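Local atomic coordinates of uncharacterized protein (Bacteroides ovatus, PDB entry 4IPB), a protein that is of unknown function but belongs to a putative beta-lactamase-inhibitor-like, PepSY-like family, with one antiparallel sheet and short helices packed against it. Residues 13-17 with 42-46; 52-56 with 134-140; 81-87 with 99-105. One frame throughout, in Å; residues are numbered along the deposited sequence.

Contact 1 of 3, residues 13-17 with 42-46; sequences KKMYP and KNVWF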
ATOM      1  N   LYS A  13      13.760   7.237 -11.366  1.00 13.64           N
ATOM      2  CA  LYS A  13      14.423   6.557 -12.485  1.00 15.87           C
ATOM      3  C   LYS A  13      15.535   5.643 -11.977  1.00 15.21           C
ATOM      4  O   LYS A  13      15.795   4.595 -12.573  1.00 16.22           O
ATOM      5  CB  LYS A  13      14.960   7.567 -13.488  1.00 18.56           C
ATOM      6  CG  LYS A  13      15.641   6.970 -14.720  1.00 24.72           C
ATOM      7  CD  LYS A  13      14.583   6.415 -15.651  1.00 29.42           C
ATOM      8  CE  LYS A  13      15.117   5.810 -16.931  1.00 35.18           C
ATOM      9  NZ  LYS A  13      13.893   5.284 -17.604  1.00 37.55           N
ATOM     10  N   LYS A  14      16.178   5.991 -10.870  1.00 14.74           N
ATOM     11  CA  LYS A  14      17.144   5.069 -10.255  1.00 14.77           C
ATOM     12  C   LYS A  14      16.497   3.842  -9.597  1.00 13.28           C
ATOM     13  O   LYS A  14      17.022   2.703  -9.740  1.00 13.67           O
ATOM     14  CB  LYS A  14      17.998   5.806  -9.263  1.00 16.31           C
ATOM     15  CG  LYS A  14      18.885   6.839  -9.948  1.00 20.03           C
ATOM     16  CD  LYS A  14      19.821   7.452  -8.944  1.00 25.76           C
ATOM     17  CE  LYS A  14      20.809   8.300  -9.700  1.00 29.81           C
ATOM     18  NZ  LYS A  14      20.200   9.640  -9.889  1.00 31.97           N
HETATM   19  N   MSE A  15      15.348   4.042  -8.962  1.00 12.16           N
HETATM   20  CA  MSE A  15      14.616   2.940  -8.316  1.00 11.86           C
HETATM   21  C   MSE A  15      13.998   1.986  -9.326  1.00 12.93           C
HETATM   22  O   MSE A  15      13.963   0.768  -9.098  1.00 15.29           O
HETATM   23  CB  MSE A  15      13.534   3.486  -7.389  1.00 11.61           C
HETATM   24  CG  MSE A  15      14.129   4.185  -6.217  1.00 10.78           C
HETATM   25 SE   MSE A  15      12.752   4.764  -4.982  0.75  9.67          SE
HETATM   26  CE  MSE A  15      12.226   3.169  -4.232  1.00  9.92           C
ATOM     27  N   TYR A  16      13.383   2.550 -10.381  1.00 12.80           N
ATOM     28  CA  TYR A  16      12.592   1.817 -11.332  1.00 14.83           C
ATOM     29  C   TYR A  16      12.947   2.209 -12.763  1.00 15.15           C
ATOM     30  O   TYR A  16      12.133   2.811 -13.489  1.00 15.80           O
ATOM     31  CB  TYR A  16      11.096   2.062 -11.066  1.00 14.22           C
ATOM     32  CG  TYR A  16      10.688   1.477  -9.732  1.00 14.20           C
ATOM     33  CD1 TYR A  16      10.478   0.134  -9.593  1.00 15.21           C
ATOM     34  CD2 TYR A  16      10.499   2.263  -8.654  1.00 14.84           C
ATOM     35  CE1 TYR A  16      10.099  -0.405  -8.403  1.00 17.26           C
ATOM     36  CE2 TYR A  16      10.205   1.727  -7.430  1.00 14.07           C
ATOM     37  CZ  TYR A  16      10.000   0.395  -7.316  1.00 17.01           C
ATOM     38  OH  TYR A  16       9.681  -0.197  -6.093  1.00 20.80           O
ATOM     39  N   PRO A  17      14.177   1.856 -13.198  1.00 16.31           N
ATOM     40  CA  PRO A  17      14.670   2.317 -14.500  1.00 19.06           C
ATOM     41  C   PRO A  17      13.829   1.828 -15.686  1.00 19.69           C
ATOM     42  O   PRO A  17      13.809   2.484 -16.742  1.00 24.54           O
ATOM     43  CB  PRO A  17      16.106   1.766 -14.549  1.00 20.23           C
ATOM     44  CG  PRO A  17      16.153   0.687 -13.546  1.00 19.81           C
ATOM     45  CD  PRO A  17      15.251   1.180 -12.441  1.00 18.38           C
ATOM     46  N   LYS A  42       2.087  -0.720  -8.387  1.00 16.74           N
ATOM     47  CA  LYS A  42       2.834  -0.016  -7.372  1.00 14.75           C
ATOM     48  C   LYS A  42       2.481   1.475  -7.299  1.00 13.64           C
ATOM     49  O   LYS A  42       2.120   2.086  -8.322  1.00 13.48           O
ATOM     50  CB  LYS A  42       4.317  -0.106  -7.698  1.00 17.10           C
ATOM     51  CG  LYS A  42       4.894  -1.512  -7.862  1.00 24.40           C
ATOM     52  CD  LYS A  42       6.177  -1.659  -7.127  1.00 23.55           C
ATOM     53  CE  LYS A  42       6.627  -3.104  -7.096  1.00 27.15           C
ATOM     54  NZ  LYS A  42       6.956  -3.510  -5.714  1.00 23.40           N
ATOM     55  N   ASN A  43       2.528   2.009  -6.074  1.00 13.18           N
ATOM     56  CA  ASN A  43       2.463   3.461  -5.837  1.00 12.48           C
ATOM     57  C   ASN A  43       3.667   3.792  -5.002  1.00 11.63           C
ATOM     58  O   ASN A  43       3.830   3.301  -3.861  1.00 11.11           O
ATOM     59  CB  ASN A  43       1.162   3.830  -5.135  1.00 13.67           C
ATOM     60  CG  ASN A  43      -0.008   3.706  -6.041  1.00 16.80           C
ATOM     61  OD1 ASN A  43      -0.268   4.615  -6.853  1.00 17.26           O
ATOM     62  ND2 ASN A  43      -0.731   2.610  -5.940  1.00 18.62           N
ATOM     63  N   VAL A  44       4.531   4.626  -5.582  1.00 11.15           N
ATOM     64  CA  VAL A  44       5.804   4.939  -4.947  1.00 10.55           C
ATOM     65  C   VAL A  44       5.816   6.436  -4.682  1.00 10.62           C
ATOM     66  O   VAL A  44       5.647   7.237  -5.613  1.00 10.79           O
ATOM     67  CB  VAL A  44       7.013   4.530  -5.839  1.00 10.50           C
ATOM     68  CG1 VAL A  44       8.368   4.846  -5.155  1.00 10.87           C
ATOM     69  CG2 VAL A  44       6.935   3.048  -6.237  1.00 10.47           C
ATOM     70  N   TRP A  45       6.071   6.793  -3.431  1.00 10.26           N
ATOM     71  CA  TRP A  45       5.936   8.157  -2.953  1.00 10.50           C
ATOM     72  C   TRP A  45       7.276   8.805  -2.596  1.00 10.52           C
ATOM     73  O   TRP A  45       8.179   8.133  -2.093  1.00 10.25           O
ATOM     74  CB  TRP A  45       5.032   8.177  -1.721  1.00 10.73           C
ATOM     75  CG  TRP A  45       3.642   7.804  -1.995  1.00 11.17           C
ATOM     76  CD1 TRP A  45       3.069   6.531  -2.059  1.00 10.97           C
ATOM     77  CD2 TRP A  45       2.542   8.727  -2.099  1.00 12.38           C
ATOM     78  NE1 TRP A  45       1.724   6.652  -2.324  1.00 11.49           N
ATOM     79  CE2 TRP A  45       1.376   7.976  -2.317  1.00 12.12           C
ATOM     80  CE3 TRP A  45       2.462  10.133  -2.161  1.00 12.81           C
ATOM     81  CZ2 TRP A  45       0.149   8.578  -2.535  1.00 14.07           C
ATOM     82  CZ3 TRP A  45       1.268  10.722  -2.317  1.00 14.05           C
ATOM     83  CH2 TRP A  45       0.096   9.954  -2.496  1.00 14.56           C
ATOM     84  N   PHE A  46       7.383  10.105  -2.863  1.00 11.07           N
ATOM     85  CA  PHE A  46       8.606  10.886  -2.620  1.00 10.96           C
ATOM     86  C   PHE A  46       8.277  12.218  -1.983  1.00 11.43           C
ATOM     87  O   PHE A  46       7.161  12.722  -2.153  1.00 12.18           O
ATOM     88  CB  PHE A  46       9.310  11.228  -3.970  1.00 11.35           C
ATOM     89  CG  PHE A  46       9.669  10.015  -4.774  1.00 11.10           C
ATOM     90  CD1 PHE A  46       8.758   9.356  -5.548  1.00 11.31           C
ATOM     91  CD2 PHE A  46      10.938   9.480  -4.657  1.00 10.86           C
ATOM     92  CE1 PHE A  46       9.116   8.173  -6.234  1.00 10.81           C
ATOM     93  CE2 PHE A  46      11.307   8.332  -5.359  1.00 10.66           C
ATOM     94  CZ  PHE A  46      10.384   7.667  -6.129  1.00 10.48           C
TER
HETATM   95  O   HOH W   1       9.250  -2.447  -5.310  1.00 29.60           O
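Tyr16 and Met15 reach from the end of helix 6-15 onto strand 40-46 and straddle Val44, one on each of its methyls. Val44 has CG1 opposite its backbone N (chi1 -179°), which directs that branch at the Met15 methyl, CE to CG1 4.3 Å. The other branch, CG2, meets the tyrosine ring at CE2, 3.7 Å away, in an oblique approach. Met15, a selenomethionine, runs extended through chi2 and then kinks at its last torsion (chi3 73°), turning CE in toward Val44 while SE stays beside Phe46. SE lies 3.9 Å from Phe46 CE2 and equally far from CZ, a Met-aromatic contact in which selenium sits well off the ring normal. Helix 6-15 is laid in this way on one face of the antiparallel sheet that carries the PepSY-like region: Val8, Thr11 and Phe12 from the same helix also touch Phe46, and Phe35 on the next strand meets the Tyr16 ring edge to face. At the far end of the ring, the Lys42 side chain passes crosswise, with CD 3.9 Å from Tyr16 OH. A water lies in the ring plane near that hydroxyl and accepts from Lys42 NZ at 2.6 Å, though its separation from the hydroxyl is implausibly short. Lys42 NZ also hydrogen-bonds Thr57, and Tyr16 OH a glycerol molecule.

Contact 2 of 3, residues 52-56 with 134-140; sequences WVMTL and LGPSTFL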
ATOM      1  N   TRP A  52      12.765   9.102  -1.386  1.00 11.41           N
ATOM      2  CA  TRP A  52      11.743   8.083  -1.297  1.00 10.55           C
ATOM      3  C   TRP A  52      11.210   7.997   0.141  1.00 10.55           C
ATOM      4  O   TRP A  52      11.982   7.948   1.096  1.00 11.06           O
ATOM      5  CB  TRP A  52      12.353   6.743  -1.663  1.00 10.41           C
ATOM      6  CG  TRP A  52      11.446   5.567  -1.461  1.00 10.07           C
ATOM      7  CD1 TRP A  52      10.254   5.356  -2.060  1.00 10.14           C
ATOM      8  CD2 TRP A  52      11.674   4.474  -0.578  1.00 10.09           C
ATOM      9  NE1 TRP A  52       9.708   4.206  -1.579  1.00 10.16           N
ATOM     10  CE2 TRP A  52      10.549   3.636  -0.668  1.00 10.21           C
ATOM     11  CE3 TRP A  52      12.703   4.134   0.318  1.00 10.44           C
ATOM     12  CZ2 TRP A  52      10.437   2.470   0.042  1.00 10.31           C
ATOM     13  CZ3 TRP A  52      12.571   2.975   1.007  1.00 10.80           C
ATOM     14  CH2 TRP A  52      11.466   2.152   0.849  1.00 10.45           C
ATOM     15  N   VAL A  53       9.891   8.029   0.259  1.00 10.60           N
ATOM     16  CA  VAL A  53       9.194   7.914   1.547  1.00 11.18           C
ATOM     17  C   VAL A  53       8.395   6.645   1.795  1.00 10.56           C
ATOM     18  O   VAL A  53       8.231   6.273   2.955  1.00 10.74           O
ATOM     19  CB  VAL A  53       8.422   9.164   1.892  1.00 12.16           C
ATOM     20  CG1 VAL A  53       9.409  10.336   2.019  1.00 13.12           C
ATOM     21  CG2 VAL A  53       7.281   9.425   0.970  1.00 13.09           C
HETATM   22  N   MSE A  54       7.861   6.042   0.748  1.00  9.87           N
HETATM   23  CA  MSE A  54       7.119   4.731   0.886  1.00  9.77           C
HETATM   24  C   MSE A  54       6.803   4.145  -0.458  1.00  9.70           C
HETATM   25  O   MSE A  54       6.573   4.878  -1.451  1.00  9.85           O
HETATM   26  CB  MSE A  54       5.878   4.814   1.785  1.00  9.88           C
HETATM   27  CG  MSE A  54       4.823   5.716   1.275  1.00  9.62           C
HETATM   28 SE   MSE A  54       3.234   5.672   2.476  0.75  9.40          SE
HETATM   29  CE  MSE A  54       2.104   6.710   1.420  1.00 10.66           C
ATOM     30  N   THR A  55       6.664   2.805  -0.475  1.00  9.99           N
ATOM     31  CA  THR A  55       6.171   2.126  -1.615  1.00 10.64           C
ATOM     32  C   THR A  55       5.048   1.201  -1.167  1.00 11.49           C
ATOM     33  O   THR A  55       5.198   0.462  -0.181  1.00 11.14           O
ATOM     34  CB  THR A  55       7.291   1.281  -2.236  1.00 12.61           C
ATOM     35  OG1 THR A  55       8.283   2.153  -2.795  1.00 12.22           O
ATOM     36  CG2 THR A  55       6.740   0.373  -3.337  1.00 12.26           C
ATOM     37  N   LEU A  56       3.977   1.228  -1.928  1.00 11.01           N
ATOM     38  CA  LEU A  56       2.818   0.363  -1.710  1.00 11.98           C
ATOM     39  C   LEU A  56       2.660  -0.548  -2.911  1.00 11.76           C
ATOM     40  O   LEU A  56       2.536  -0.078  -4.072  1.00 13.15           O
ATOM     41  CB  LEU A  56       1.571   1.158  -1.461  1.00 13.17           C
ATOM     42  CG  LEU A  56       1.602   2.006  -0.218  1.00 12.81           C
ATOM     43  CD1 LEU A  56       2.200   3.381  -0.429  1.00 14.27           C
ATOM     44  CD2 LEU A  56       0.220   2.154   0.374  1.00 13.82           C
ATOM     45  N   LEU A 134      -5.003   4.778   1.257  1.00 19.34           N
ATOM     46  CA  LEU A 134      -3.625   4.319   1.327  1.00 16.93           C
ATOM     47  C   LEU A 134      -2.604   5.444   1.036  1.00 18.81           C
ATOM     48  O   LEU A 134      -1.540   5.190   0.493  1.00 18.94           O
ATOM     49  CB  LEU A 134      -3.453   3.180   0.322  1.00 17.43           C
ATOM     50  CG  LEU A 134      -4.098   1.822   0.690  1.00 19.08           C
ATOM     51  CD1 LEU A 134      -4.055   0.940  -0.550  1.00 23.01           C
ATOM     52  CD2 LEU A 134      -3.496   1.169   1.925  1.00 19.03           C
ATOM     53  N   GLY A 135      -2.938   6.670   1.401  1.00 18.37           N
ATOM     54  CA  GLY A 135      -2.035   7.831   1.191  1.00 22.06           C
ATOM     55  C   GLY A 135      -1.231   8.326   2.375  1.00 19.43           C
ATOM     56  O   GLY A 135      -1.217   7.696   3.449  1.00 16.70           O
ATOM     57  N   PRO A 136      -0.527   9.451   2.201  1.00 16.97           N
ATOM     58  CA  PRO A 136       0.257  10.047   3.280  1.00 19.67           C
ATOM     59  C   PRO A 136      -0.525  10.199   4.589  1.00 19.59           C
ATOM     60  O   PRO A 136       0.033   9.937   5.666  1.00 20.98           O
ATOM     61  CB  PRO A 136       0.620  11.406   2.702  1.00 18.93           C
ATOM     62  CG  PRO A 136       0.855  11.069   1.275  1.00 19.83           C
ATOM     63  CD  PRO A 136      -0.278  10.155   0.929  1.00 17.66           C
ATOM     64  N   SER A 137      -1.785  10.578   4.503  1.00 20.06           N
ATOM     65  CA  SER A 137      -2.552  10.783   5.753  1.00 23.93           C
ATOM     66  C   SER A 137      -2.713   9.499   6.550  1.00 22.56           C
ATOM     67  O   SER A 137      -2.890   9.541   7.792  1.00 21.30           O
ATOM     68  CB  SER A 137      -3.892  11.447   5.478  1.00 24.77           C
ATOM     69  OG  SER A 137      -4.814  10.576   4.876  1.00 25.58           O
ATOM     70  N   THR A 138      -2.638   8.351   5.885  1.00 18.62           N
ATOM     71  CA  THR A 138      -2.741   7.066   6.596  1.00 18.89           C
ATOM     72  C   THR A 138      -1.438   6.626   7.236  1.00 19.04           C
ATOM     73  O   THR A 138      -1.435   5.994   8.302  1.00 22.10           O
ATOM     74  CB  THR A 138      -3.278   6.013   5.614  1.00 16.69           C
ATOM     75  OG1 THR A 138      -4.617   6.376   5.216  1.00 18.51           O
ATOM     76  CG2 THR A 138      -3.278   4.619   6.176  1.00 16.79           C
ATOM     77  N   PHE A 139      -0.300   6.914   6.586  1.00 18.01           N
ATOM     78  CA  PHE A 139       0.997   6.396   7.024  1.00 20.59           C
ATOM     79  C   PHE A 139       2.042   7.405   7.475  1.00 24.50           C
ATOM     80  O   PHE A 139       2.900   7.052   8.277  1.00 32.82           O
ATOM     81  CB  PHE A 139       1.602   5.584   5.868  1.00 17.20           C
ATOM     82  CG  PHE A 139       0.772   4.418   5.462  1.00 15.54           C
ATOM     83  CD1 PHE A 139       0.647   3.296   6.301  1.00 15.15           C
ATOM     84  CD2 PHE A 139       0.072   4.426   4.295  1.00 15.12           C
ATOM     85  CE1 PHE A 139      -0.125   2.207   5.875  1.00 15.03           C
ATOM     86  CE2 PHE A 139      -0.737   3.380   3.911  1.00 17.01           C
ATOM     87  CZ  PHE A 139      -0.812   2.246   4.701  1.00 14.83           C
ATOM     88  N   LEU A 140       1.997   8.635   6.956  1.00 25.33           N
ATOM     89  CA  LEU A 140       3.118   9.580   7.112  1.00 26.12           C
ATOM     90  C   LEU A 140       2.819  10.788   8.010  1.00 34.65           C
ATOM     91  O   LEU A 140       3.692  11.629   8.228  1.00 38.80           O
ATOM     92  CB  LEU A 140       3.567  10.106   5.772  1.00 24.72           C
ATOM     93  CG  LEU A 140       4.031   9.046   4.779  1.00 24.71           C
ATOM     94  CD1 LEU A 140       4.332   9.708   3.453  1.00 28.20           C
ATOM     95  CD2 LEU A 140       5.227   8.270   5.294  1.00 28.70           C
TER
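Met54, a selenomethionine, drives straight out of strand 52-58 into the turn formed by residues 134-140, crossing Phe139 at about a right angle. Its CG takes the hindered place between backbone N and carbonyl (chi1 63°), and from there the chain stays extended, which carries CE to the start of the short helix, 3.8 Å from Gly135 C. The selenium passes beside Phe139, 3.8 Å from CB. It lies 4.8 Å from the ring centroid and 54° off the normal, an oblique Met-aromatic contact. Leu140 closes in on the selenium as well, its CG 4.2 Å away, and sends CD1 across Val53 at roughly a right angle, 3.9 Å from CG2.

Leu56 works beside Met54 with a single branch. Its CD2 touches both Leu134 and Phe139, 3.8 Å from Leu134 CB and 3.9 Å from Phe139 CE2, and comes closest to Leu134 O at 3.5 Å. The phenyl ring itself is held from other directions: the Thr138 methyl CG2 sits over the centre of one face, and Leu134 O approaches its edge in plane. No hydrogen bond spans the two segments.

Val53 and Met54 both point at this turn because both stand opposite Trp45 on the neighbouring strand, a classic beta bulge. Trp45 touches Pro136 too, and Phe91 and Val89 pack against Phe139. The arrangement is that of a C-terminal helical turn, with Gly135 at its N-cap, laid by apolar side chains across one face of an antiparallel sheet.

Contact 3 of 3, residues 81-87 with 99-105; sequences WVVDNVT and VIKVGQD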
ATOM      1  N   TRP A  81     -13.759 -13.665   6.262  1.00 25.17           N
ATOM      2  CA  TRP A  81     -14.207 -12.526   5.480  1.00 24.77           C
ATOM      3  C   TRP A  81     -13.655 -12.616   4.035  1.00 24.47           C
ATOM      4  O   TRP A  81     -12.686 -13.336   3.785  1.00 24.47           O
ATOM      5  CB  TRP A  81     -13.746 -11.231   6.188  1.00 23.75           C
ATOM      6  CG  TRP A  81     -14.608 -10.881   7.393  1.00 24.07           C
ATOM      7  CD1 TRP A  81     -14.933 -11.681   8.436  1.00 24.86           C
ATOM      8  CD2 TRP A  81     -15.230  -9.627   7.637  1.00 23.12           C
ATOM      9  NE1 TRP A  81     -15.755 -11.008   9.325  1.00 24.63           N
ATOM     10  CE2 TRP A  81     -15.967  -9.745   8.840  1.00 24.53           C
ATOM     11  CE3 TRP A  81     -15.289  -8.426   6.923  1.00 23.60           C
ATOM     12  CZ2 TRP A  81     -16.709  -8.685   9.364  1.00 24.71           C
ATOM     13  CZ3 TRP A  81     -16.054  -7.398   7.422  1.00 25.05           C
ATOM     14  CH2 TRP A  81     -16.735  -7.530   8.647  1.00 25.88           C
ATOM     15  N   VAL A  82     -14.249 -11.859   3.121  1.00 23.79           N
ATOM     16  CA  VAL A  82     -13.818 -11.794   1.722  1.00 23.65           C
ATOM     17  C   VAL A  82     -12.697 -10.798   1.595  1.00 21.98           C
ATOM     18  O   VAL A  82     -12.793  -9.647   2.077  1.00 20.61           O
ATOM     19  CB  VAL A  82     -14.960 -11.328   0.796  1.00 24.99           C
ATOM     20  CG1 VAL A  82     -14.473 -11.131  -0.638  1.00 25.70           C
ATOM     21  CG2 VAL A  82     -16.096 -12.333   0.837  1.00 28.23           C
ATOM     22  N   VAL A  83     -11.604 -11.233   0.972  1.00 21.49           N
ATOM     23  CA  VAL A  83     -10.436 -10.387   0.932  1.00 20.83           C
ATOM     24  C   VAL A  83     -10.497  -9.585  -0.363  1.00 21.33           C
ATOM     25  O   VAL A  83     -10.444 -10.164  -1.458  1.00 22.93           O
ATOM     26  CB  VAL A  83      -9.164 -11.220   1.017  1.00 20.71           C
ATOM     27  CG1 VAL A  83      -7.973 -10.341   0.758  1.00 19.86           C
ATOM     28  CG2 VAL A  83      -9.055 -11.835   2.397  1.00 21.43           C
ATOM     29  N   ASP A  84     -10.669  -8.279  -0.254  1.00 20.40           N
ATOM     30  CA  ASP A  84     -10.762  -7.409  -1.428  1.00 22.03           C
ATOM     31  C   ASP A  84      -9.412  -6.994  -1.987  1.00 20.31           C
ATOM     32  O   ASP A  84      -9.268  -6.850  -3.214  1.00 20.23           O
ATOM     33  CB  ASP A  84     -11.521  -6.126  -1.116  1.00 23.10           C
ATOM     34  CG  ASP A  84     -13.007  -6.367  -0.860  1.00 29.51           C
ATOM     35  OD1 ASP A  84     -13.532  -7.494  -1.077  1.00 31.90           O
ATOM     36  OD2 ASP A  84     -13.657  -5.388  -0.436  1.00 35.18           O
ATOM     37  N   ASN A  85      -8.457  -6.782  -1.094  1.00 19.02           N
ATOM     38  CA  ASN A  85      -7.129  -6.382  -1.510  0.60 18.61           C
ATOM     39  C   ASN A  85      -6.113  -6.669  -0.411  1.00 17.39           C
ATOM     40  O   ASN A  85      -6.451  -6.861   0.759  1.00 15.42           O
ATOM     41  CB  ASN A  85      -7.176  -4.905  -1.902  0.60 19.28           C
ATOM     42  CG  ASN A  85      -5.931  -4.438  -2.648  0.60 21.43           C
ATOM     43  OD1 ASN A  85      -5.191  -5.231  -3.272  0.60 22.75           O
ATOM     44  ND2 ASN A  85      -5.711  -3.125  -2.630  0.60 22.23           N
ATOM     45  N   VAL A  86      -4.859  -6.763  -0.834  1.00 16.09           N
ATOM     46  CA  VAL A  86      -3.733  -6.993   0.053  1.00 15.43           C
ATOM     47  C   VAL A  86      -2.647  -6.046  -0.440  1.00 14.44           C
ATOM     48  O   VAL A  86      -2.292  -6.123  -1.612  1.00 14.23           O
ATOM     49  CB  VAL A  86      -3.262  -8.464  -0.006  1.00 16.62           C
ATOM     50  CG1 VAL A  86      -2.066  -8.705   0.923  1.00 16.82           C
ATOM     51  CG2 VAL A  86      -4.412  -9.432   0.298  1.00 18.40           C
ATOM     52  N   THR A  87      -2.143  -5.187   0.455  1.00 13.02           N
ATOM     53  CA  THR A  87      -1.147  -4.196   0.089  1.00 12.52           C
ATOM     54  C   THR A  87       0.080  -4.342   0.979  1.00 12.02           C
ATOM     55  O   THR A  87      -0.034  -4.347   2.246  1.00 13.26           O
ATOM     56  CB  THR A  87      -1.696  -2.774   0.199  1.00 13.24           C
ATOM     57  OG1 THR A  87      -2.915  -2.698  -0.514  1.00 14.15           O
ATOM     58  CG2 THR A  87      -0.711  -1.749  -0.325  1.00 14.39           C
ATOM     59  N   VAL A  99      -1.471  -4.467   4.689  1.00 11.98           N
ATOM     60  CA  VAL A  99      -2.831  -3.959   4.849  1.00 12.23           C
ATOM     61  C   VAL A  99      -3.713  -4.899   4.074  1.00 12.98           C
ATOM     62  O   VAL A  99      -3.581  -5.045   2.849  1.00 13.16           O
ATOM     63  CB  VAL A  99      -3.008  -2.507   4.374  1.00 12.33           C
ATOM     64  CG1 VAL A  99      -4.420  -2.082   4.637  1.00 12.92           C
ATOM     65  CG2 VAL A  99      -2.047  -1.586   5.108  1.00 11.98           C
ATOM     66  N   ILE A 100      -4.627  -5.547   4.791  1.00 13.33           N
ATOM     67  CA  ILE A 100      -5.604  -6.437   4.150  1.00 13.94           C
ATOM     68  C   ILE A 100      -6.952  -5.770   4.241  1.00 14.20           C
ATOM     69  O   ILE A 100      -7.406  -5.455   5.339  1.00 13.73           O
ATOM     70  CB  ILE A 100      -5.651  -7.822   4.806  1.00 14.81           C
ATOM     71  CG1 ILE A 100      -4.230  -8.403   4.899  1.00 14.69           C
ATOM     72  CG2 ILE A 100      -6.620  -8.721   4.046  1.00 16.16           C
ATOM     73  CD1 ILE A 100      -4.159  -9.752   5.604  1.00 15.03           C
ATOM     74  N   LYS A 101      -7.588  -5.531   3.078  1.00 14.65           N
ATOM     75  CA  LYS A 101      -8.920  -4.963   3.041  1.00 15.92           C
ATOM     76  C   LYS A 101      -9.927  -6.089   2.920  1.00 16.73           C
ATOM     77  O   LYS A 101      -9.864  -6.909   1.993  1.00 16.83           O
ATOM     78  CB  LYS A 101      -9.085  -3.987   1.882  1.00 17.52           C
ATOM     79  CG  LYS A 101     -10.386  -3.228   1.928  1.00 19.88           C
ATOM     80  CD  LYS A 101     -10.483  -2.280   0.768  1.00 23.66           C
ATOM     81  CE  LYS A 101     -11.789  -1.530   0.808  1.00 27.35           C
ATOM     82  NZ  LYS A 101     -12.083  -0.866  -0.485  1.00 34.08           N
ATOM     83  N   VAL A 102     -10.846  -6.145   3.885  1.00 16.68           N
ATOM     84  CA  VAL A 102     -11.836  -7.204   3.920  1.00 18.36           C
ATOM     85  C   VAL A 102     -13.251  -6.672   3.936  1.00 20.32           C
ATOM     86  O   VAL A 102     -13.518  -5.507   4.338  1.00 20.54           O
ATOM     87  CB  VAL A 102     -11.654  -8.103   5.146  1.00 18.03           C
ATOM     88  CG1 VAL A 102     -10.314  -8.797   5.063  1.00 18.14           C
ATOM     89  CG2 VAL A 102     -11.748  -7.324   6.443  1.00 17.18           C
ATOM     90  N   GLY A 103     -14.154  -7.514   3.437  1.00 21.47           N
ATOM     91  CA  GLY A 103     -15.587  -7.237   3.408  1.00 24.57           C
ATOM     92  C   GLY A 103     -16.339  -8.572   3.593  1.00 26.32           C
ATOM     93  O   GLY A 103     -15.781  -9.623   3.851  1.00 24.56           O
ATOM     94  N   GLN A 104     -17.642  -8.541   3.499  1.00 31.61           N
ATOM     95  CA  GLN A 104     -18.428  -9.790   3.617  1.00 36.44           C
ATOM     96  C   GLN A 104     -19.258  -9.855   2.389  1.00 36.27           C
ATOM     97  O   GLN A 104     -19.612  -8.815   1.864  1.00 38.36           O
ATOM     98  CB  GLN A 104     -19.298  -9.769   4.868  1.00 39.60           C
ATOM     99  CG  GLN A 104     -18.513 -10.179   6.096  1.00 42.09           C
ATOM    100  CD  GLN A 104     -19.336 -10.151   7.363  1.00 47.76           C
ATOM    101  OE1 GLN A 104     -20.119  -9.224   7.588  1.00 56.55           O
ATOM    102  NE2 GLN A 104     -19.147 -11.154   8.220  1.00 47.90           N
ATOM    103  N   ASP A 105     -19.499 -11.059   1.866  1.00 36.02           N
ATOM    104  CA  ASP A 105     -20.429 -11.197   0.778  1.00 38.18           C
ATOM    105  C   ASP A 105     -21.753 -10.646   1.310  1.00 36.08           C
ATOM    106  O   ASP A 105     -22.110 -10.865   2.484  1.00 37.43           O
ATOM    107  CB  ASP A 105     -20.639 -12.664   0.354  1.00 43.28           C
ATOM    108  CG  ASP A 105     -19.560 -13.185  -0.554  1.00 52.17           C
ATOM    109  OD1 ASP A 105     -18.743 -12.394  -1.101  1.00 55.38           O
ATOM    110  OD2 ASP A 105     -19.537 -14.422  -0.726  1.00 61.71           O
TER
HETATM  111  O   HOH W   2     -13.094  -3.162  -1.947  1.00 34.96           O
HETATM  112  O   HOH W   3      -5.096  -3.397   1.000  1.00 16.41           O
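Lys101 O takes two backbone donors from the opposite strand: Asp84 N at 2.8 Å and, weakly, Asn85 N at 3.4 Å. Asp84 and Asn85 thus share Lys101 as partner, and the pairing slips by one residue between Val83-Val102 and Asn85-Lys101. Regular antiparallel hydrogen bonding continues on both sides of this point, with Val82 and Gly103 exchanging bonds at one end and Thr87 and Val99 at the other. The strand axes run at 148° to each other.

The bulge brings Asp84 to the side on which Lys101 stretches out fully extended. Their charged ends are bridged by a water that donates to Asp84 OD2 at 2.7 Å and accepts from Lys101 NZ at 2.9 Å; Asp84 also has a direct salt bridge to Lys110. A second water donates to Val99 O and hydrogen-bonds Thr87 OG1.

At the end of the pair away from the hairpin's own connection, Gln104 lies over one face of the Trp81 indole. Its chain is straight beyond CG (chi2 179°), and the amide stacks almost flat on the ring, the two planes 12° apart. CG makes a CH-pi contact 3.6 Å from the centroid of the six-membered ring, while NE2 rests 3.5 Å from Trp81 CE2. Val102 CG2 meets the same indole obliquely at CE3, 3.7 Å away.

Val83, Val86, Ile100 and Val102 share one face, where Val83 CG1 touches Ile100 CG2 at 3.9 Å and Phe73 of helix 67-75 packs over most of them. The whole is a beta hairpin of strands 82-90 and 97-104, offset by a classic beta bulge, within the PepSY-like sheet.

Overall arrangement
All three contacts draw on one antiparallel sheet. Contacts 1 and 2, with centres about 13 Å apart, use neighbouring strands from opposite faces: Val44 meets helix 6-15, whereas Trp45 points the other way and packs on Pro136, with Trp45 N held by Met54 O. Contacts 2 and 3 lie about 19 Å apart between centres but touch, since Leu56 and Leu134 pack on Thr87, and Phe139 on Val99. Contacts 1 and 3 sit about 26 Å apart, on opposite sides of the chain's centre, without touching. With the function unknown, no active site can be assigned; glycerol, probably from the crystallisation liquor, hydrogen-bonds Tyr16 in contact 1 and Thr55 from strand 52-58.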